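Long-range contact in V-type ATPase 116 kDa subunit (Meiothermus ruber, PDB 3RRK), which probably forms part of the stator of a rotary proton-transporting ATPase, this chain being the cytoplasmic N-terminal domain of its subunit I: residues L76-F90 with L252-R266. Residues are numbered along the deposited sequence; the frame is centred on the assembly and turned at random.
Sequences LTVVGLATVPSSKPF and LSRESGEALIALWTR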
loop_
_atom_site.group_PDB
_atom_site.type_symbol
_atom_site.label_atom_id
_atom_site.label_comp_id
_atom_site.label_asym_id
_atom_site.label_seq_id
_atom_site.Cartn_x
_atom_site.Cartn_y
_atom_site.Cartn_z
ATOM N N LEU A 76 0.148 11.031 1.968
ATOM C CA LEU A 76 -1.181 11.334 2.486
ATOM C C LEU A 76 -1.855 10.075 3.035
ATOM O O LEU A 76 -2.526 10.107 4.078
ATOM C CB LEU A 76 -2.027 11.999 1.407
ATOM C CG LEU A 76 -1.628 13.443 1.090
ATOM C CD1 LEU A 76 -2.212 13.859 -0.251
ATOM C CD2 LEU A 76 -2.061 14.403 2.187
ATOM N N THR A 77 -1.633 8.959 2.348
ATOM C CA THR A 77 -2.115 7.665 2.808
ATOM C C THR A 77 -1.620 7.312 4.202
ATOM O O THR A 77 -2.407 6.947 5.086
ATOM C CB THR A 77 -1.718 6.551 1.835
ATOM O OG1 THR A 77 -2.420 6.735 0.594
ATOM C CG2 THR A 77 -2.077 5.195 2.417
ATOM N N VAL A 78 -0.317 7.450 4.402
ATOM C CA VAL A 78 0.298 7.170 5.703
ATOM C C VAL A 78 -0.264 8.060 6.781
ATOM O O VAL A 78 -0.447 7.655 7.927
ATOM C CB VAL A 78 1.822 7.393 5.641
ATOM C CG1 VAL A 78 2.453 7.379 7.038
ATOM C CG2 VAL A 78 2.440 6.362 4.740
ATOM N N VAL A 79 -0.532 9.290 6.392
ATOM C CA VAL A 79 -0.925 10.327 7.327
ATOM C C VAL A 79 -2.415 10.234 7.593
ATOM O O VAL A 79 -2.889 10.600 8.664
ATOM C CB VAL A 79 -0.475 11.708 6.787
ATOM C CG1 VAL A 79 -1.500 12.763 7.012
ATOM C CG2 VAL A 79 0.853 12.084 7.409
ATOM N N GLY A 80 -3.147 9.692 6.626
ATOM C CA GLY A 80 -4.561 9.444 6.805
ATOM C C GLY A 80 -5.367 10.647 6.375
ATOM O O GLY A 80 -6.277 11.096 7.076
ATOM N N LEU A 81 -5.011 11.183 5.219
ATOM C CA LEU A 81 -5.724 12.299 4.644
ATOM C C LEU A 81 -6.097 11.889 3.239
ATOM O O LEU A 81 -5.279 11.326 2.517
ATOM C CB LEU A 81 -4.839 13.536 4.612
ATOM C CG LEU A 81 -4.481 14.114 5.982
ATOM C CD1 LEU A 81 -3.468 15.276 5.908
ATOM C CD2 LEU A 81 -5.728 14.544 6.682
ATOM N N ALA A 82 -7.339 12.155 2.852
ATOM C CA ALA A 82 -7.789 11.823 1.508
ATOM C C ALA A 82 -7.294 12.872 0.525
ATOM O O ALA A 82 -7.162 14.046 0.875
ATOM C CB ALA A 82 -9.289 11.721 1.468
ATOM N N THR A 83 -7.011 12.439 -0.700
ATOM C CA THR A 83 -6.635 13.354 -1.775
ATOM C C THR A 83 -7.829 14.175 -2.237
ATOM O O THR A 83 -8.636 13.712 -3.038
ATOM C CB THR A 83 -6.025 12.604 -2.989
ATOM O OG1 THR A 83 -6.863 11.496 -3.347
ATOM C CG2 THR A 83 -4.624 12.093 -2.651
ATOM N N VAL A 84 -7.946 15.391 -1.718
ATOM C CA VAL A 84 -9.026 16.285 -2.106
ATOM C C VAL A 84 -8.450 17.629 -2.498
ATOM O O VAL A 84 -7.811 18.290 -1.683
ATOM C CB VAL A 84 -10.018 16.500 -0.968
ATOM C CG1 VAL A 84 -11.137 17.422 -1.427
ATOM C CG2 VAL A 84 -10.569 15.167 -0.498
ATOM N N PRO A 85 -8.664 18.030 -3.757
ATOM C CA PRO A 85 -8.080 19.237 -4.356
ATOM C C PRO A 85 -8.137 20.517 -3.500
ATOM O O PRO A 85 -9.207 21.000 -3.150
ATOM C CB PRO A 85 -8.875 19.379 -5.653
ATOM C CG PRO A 85 -9.107 17.956 -6.063
ATOM C CD PRO A 85 -9.372 17.216 -4.764
ATOM N N SER A 86 -6.957 21.043 -3.172
ATOM C CA SER A 86 -6.813 22.281 -2.417
ATOM C C SER A 86 -7.328 23.444 -3.246
ATOM O O SER A 86 -7.247 23.415 -4.471
ATOM C CB SER A 86 -5.336 22.502 -2.054
ATOM O OG SER A 86 -5.075 23.831 -1.633
ATOM N N SER A 87 -7.870 24.457 -2.578
ATOM C CA SER A 87 -8.334 25.666 -3.261
ATOM C C SER A 87 -7.144 26.532 -3.681
ATOM O O SER A 87 -7.203 27.228 -4.703
ATOM C CB SER A 87 -9.288 26.471 -2.368
ATOM O OG SER A 87 -10.470 25.743 -2.088
ATOM N N LYS A 88 -6.073 26.484 -2.882
ATOM C CA LYS A 88 -4.834 27.187 -3.201
ATOM C C LYS A 88 -3.686 26.192 -3.328
ATOM O O LYS A 88 -2.936 25.945 -2.369
ATOM C CB LYS A 88 -4.518 28.272 -2.166
ATOM C CG LYS A 88 -3.334 29.169 -2.544
ATOM C CD LYS A 88 -3.228 30.414 -1.651
ATOM C CE LYS A 88 -4.290 31.467 -1.996
ATOM N NZ LYS A 88 -4.039 32.777 -1.316
ATOM N N PRO A 89 -3.553 25.614 -4.529
ATOM C CA PRO A 89 -2.536 24.626 -4.877
ATOM C C PRO A 89 -1.132 25.239 -4.805
ATOM O O PRO A 89 -0.988 26.450 -5.005
ATOM C CB PRO A 89 -2.880 24.269 -6.336
ATOM C CG PRO A 89 -4.237 24.802 -6.582
ATOM C CD PRO A 89 -4.362 25.991 -5.698
ATOM N N PHE A 90 -0.124 24.414 -4.512
ATOM C CA PHE A 90 1.269 24.850 -4.529
ATOM C C PHE A 90 1.553 25.727 -5.772
ATOM O O PHE A 90 1.220 25.326 -6.897
ATOM C CB PHE A 90 2.190 23.615 -4.506
ATOM C CG PHE A 90 3.642 23.947 -4.414
ATOM C CD1 PHE A 90 4.238 24.165 -3.184
ATOM C CD2 PHE A 90 4.411 24.045 -5.553
ATOM C CE1 PHE A 90 5.571 24.486 -3.096
ATOM C CE2 PHE A 90 5.759 24.361 -5.468
ATOM C CZ PHE A 90 6.338 24.580 -4.238
ATOM N N LEU A 252 3.718 14.715 11.774
ATOM C CA LEU A 252 3.960 14.918 10.354
ATOM C C LEU A 252 2.697 15.462 9.664
ATOM O O LEU A 252 2.777 16.282 8.750
ATOM C CB LEU A 252 4.442 13.625 9.702
ATOM C CG LEU A 252 4.880 13.731 8.241
ATOM C CD1 LEU A 252 6.003 14.722 8.116
ATOM C CD2 LEU A 252 5.301 12.383 7.673
ATOM N N SER A 253 1.535 15.009 10.121
ATOM C CA SER A 253 0.272 15.504 9.613
ATOM C C SER A 253 0.091 17.004 9.913
ATOM O O SER A 253 -0.207 17.813 9.032
ATOM C CB SER A 253 -0.877 14.722 10.228
ATOM O OG SER A 253 -2.078 14.969 9.522
ATOM N N ARG A 254 0.275 17.377 11.166
ATOM C CA ARG A 254 0.133 18.769 11.539
ATOM C C ARG A 254 1.138 19.659 10.809
ATOM O O ARG A 254 0.809 20.755 10.379
ATOM C CB ARG A 254 0.261 18.929 13.053
ATOM C CG ARG A 254 -0.810 18.193 13.839
ATOM C CD ARG A 254 -0.835 18.618 15.308
ATOM N NE ARG A 254 0.420 18.284 15.972
ATOM C CZ ARG A 254 0.652 17.140 16.609
ATOM N NH1 ARG A 254 -0.295 16.216 16.680
ATOM N NH2 ARG A 254 1.831 16.924 17.177
ATOM N N GLU A 255 2.366 19.187 10.654
ATOM C CA GLU A 255 3.393 20.024 10.055
ATOM C C GLU A 255 3.246 20.127 8.546
ATOM O O GLU A 255 3.581 21.145 7.946
ATOM C CB GLU A 255 4.775 19.468 10.375
ATOM C CG GLU A 255 5.178 19.535 11.835
ATOM C CD GLU A 255 6.480 18.789 12.107
ATOM O OE1 GLU A 255 6.879 17.947 11.255
ATOM O OE2 GLU A 255 7.094 19.052 13.170
ATOM N N SER A 256 2.745 19.065 7.931
ATOM C CA SER A 256 2.881 18.921 6.489
ATOM C C SER A 256 1.645 18.421 5.729
ATOM O O SER A 256 1.670 18.348 4.500
ATOM C CB SER A 256 4.079 18.004 6.180
ATOM O OG SER A 256 5.293 18.719 6.241
ATOM N N GLY A 257 0.588 18.053 6.444
ATOM C CA GLY A 257 -0.619 17.555 5.801
ATOM C C GLY A 257 -1.159 18.479 4.709
ATOM O O GLY A 257 -1.406 18.052 3.577
ATOM N N GLU A 258 -1.324 19.754 5.045
ATOM C CA GLU A 258 -1.865 20.718 4.102
ATOM C C GLU A 258 -0.961 20.942 2.882
ATOM O O GLU A 258 -1.445 21.049 1.754
ATOM C CB GLU A 258 -2.193 22.047 4.809
ATOM C CG GLU A 258 -2.648 23.142 3.878
ATOM C CD GLU A 258 -2.699 24.501 4.561
ATOM O OE1 GLU A 258 -1.941 24.693 5.544
ATOM O OE2 GLU A 258 -3.488 25.374 4.115
ATOM N N ALA A 259 0.348 21.018 3.106
ATOM C CA ALA A 259 1.286 21.210 2.003
ATOM C C ALA A 259 1.221 20.045 1.027
ATOM O O ALA A 259 1.328 20.226 -0.194
ATOM C CB ALA A 259 2.692 21.393 2.518
ATOM N N LEU A 260 1.016 18.850 1.563
ATOM C CA LEU A 260 1.050 17.661 0.724
ATOM C C LEU A 260 -0.082 17.765 -0.254
ATOM O O LEU A 260 0.100 17.603 -1.453
ATOM C CB LEU A 260 0.938 16.385 1.562
ATOM C CG LEU A 260 2.233 15.895 2.244
ATOM C CD1 LEU A 260 1.944 14.891 3.349
ATOM C CD2 LEU A 260 3.184 15.284 1.258
ATOM N N ILE A 261 -1.252 18.082 0.284
ATOM C CA ILE A 261 -2.470 18.265 -0.486
ATOM C C ILE A 261 -2.288 19.302 -1.589
ATOM O O ILE A 261 -2.645 19.062 -2.737
ATOM C CB ILE A 261 -3.638 18.651 0.447
ATOM C CG1 ILE A 261 -4.274 17.391 1.031
ATOM C CG2 ILE A 261 -4.705 19.436 -0.292
ATOM C CD1 ILE A 261 -5.320 17.684 2.077
ATOM N N ALA A 262 -1.724 20.452 -1.248
ATOM C CA ALA A 262 -1.459 21.484 -2.250
ATOM C C ALA A 262 -0.442 21.046 -3.314
ATOM O O ALA A 262 -0.479 21.528 -4.441
ATOM C CB ALA A 262 -0.982 22.733 -1.580
ATOM N N LEU A 263 0.494 20.173 -2.931
ATOM C CA LEU A 263 1.481 19.633 -3.862
ATOM C C LEU A 263 0.803 18.653 -4.801
ATOM O O LEU A 263 0.999 18.682 -6.016
ATOM C CB LEU A 263 2.595 18.905 -3.092
ATOM C CG LEU A 263 3.530 19.845 -2.325
ATOM C CD1 LEU A 263 4.161 19.164 -1.105
ATOM C CD2 LEU A 263 4.572 20.467 -3.258
ATOM N N TRP A 264 0.003 17.774 -4.217
ATOM C CA TRP A 264 -0.689 16.775 -4.981
ATOM C C TRP A 264 -1.517 17.470 -6.045
ATOM O O TRP A 264 -1.504 17.105 -7.233
ATOM C CB TRP A 264 -1.589 15.970 -4.056
ATOM C CG TRP A 264 -2.373 14.917 -4.769
ATOM C CD1 TRP A 264 -1.937 13.675 -5.129
ATOM C CD2 TRP A 264 -3.734 15.014 -5.215
ATOM N NE1 TRP A 264 -2.941 12.991 -5.769
ATOM C CE2 TRP A 264 -4.051 13.789 -5.842
ATOM C CE3 TRP A 264 -4.713 16.015 -5.139
ATOM C CZ2 TRP A 264 -5.315 13.537 -6.394
ATOM C CZ3 TRP A 264 -5.968 15.760 -5.688
ATOM C CH2 TRP A 264 -6.255 14.532 -6.306
ATOM N N THR A 265 -2.224 18.503 -5.604
ATOM C CA THR A 265 -3.135 19.213 -6.462
ATOM C C THR A 265 -2.390 19.850 -7.631
ATOM O O THR A 265 -2.683 19.582 -8.801
ATOM C CB THR A 265 -3.918 20.231 -5.649
ATOM O OG1 THR A 265 -4.662 19.529 -4.653
ATOM C CG2 THR A 265 -4.880 21.007 -6.524
ATOM N N ARG A 266 -1.401 20.671 -7.332
ATOM C CA ARG A 266 -0.628 21.271 -8.409
ATOM C C ARG A 266 -0.082 20.211 -9.383
ATOM O O ARG A 266 -0.104 20.410 -10.602
ATOM C CB ARG A 266 0.489 22.125 -7.825
ATOM C CG ARG A 266 1.586 22.497 -8.790
ATOM C CD ARG A 266 1.159 23.568 -9.756
ATOM N NE ARG A 266 2.251 23.957 -10.647
ATOM C CZ ARG A 266 3.288 24.712 -10.282
ATOM N NH1 ARG A 266 3.397 25.163 -9.023
ATOM N NH2 ARG A 266 4.227 25.010 -11.176
HETATM O O HOH W 1 -4.185 22.728 1.090
#
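The guanidinium of Arg266 holds the backbone of Phe90: NH1 donates to Phe90 O at 3.0 Å, the oxygen lying at the edge of the guanidinium, near its plane. A bend at chi2 (75°) folds the arginine chain alongside that carbonyl; Gly92 O takes a second bond from NH1, and Glu270 pairs with NE. One turn back, Phe90 N reaches Ala262 O at 2.9 Å, above the carbonyl plane, while Arg266 N bonds the same oxygen from the opposite face, so the helix keeps its own bond. Alanine suits this place because its short side chain lets the loop come close. Thr265 OG1 works both ways, giving its proton to Ile261 O and accepting from Ser86 N at 3.1 Å in a nearly straight bond (162°), while its CG2 packs on Pro89.

Apolar packing spreads outward from these bonds. Leu263 CD2 makes a CH-pi contact over one face of the Phe90 ring, and Thr83 CB does the same over Trp264, 3.7 Å from the six-membered ring's centroid. Pro85 meets the indole edge at CZ3, and Glu73 accepts from NE1. An alanine in place of Trp264 would probably leave Thr83 and Pro85 without their apolar surface and Glu73 without its donor. Farther along, Leu76 CD2 lies 3.6 Å from Leu260 CB, a knob among Gly257, Leu260, Ile261 and Trp264, and bare Gly257 admits Leu81 CD1. Gly80, with positive phi, ends helix 56-79 in a Schellman motif, from which the connection to helix 94-138 runs along helix 224-281 within the elongated helical bundle.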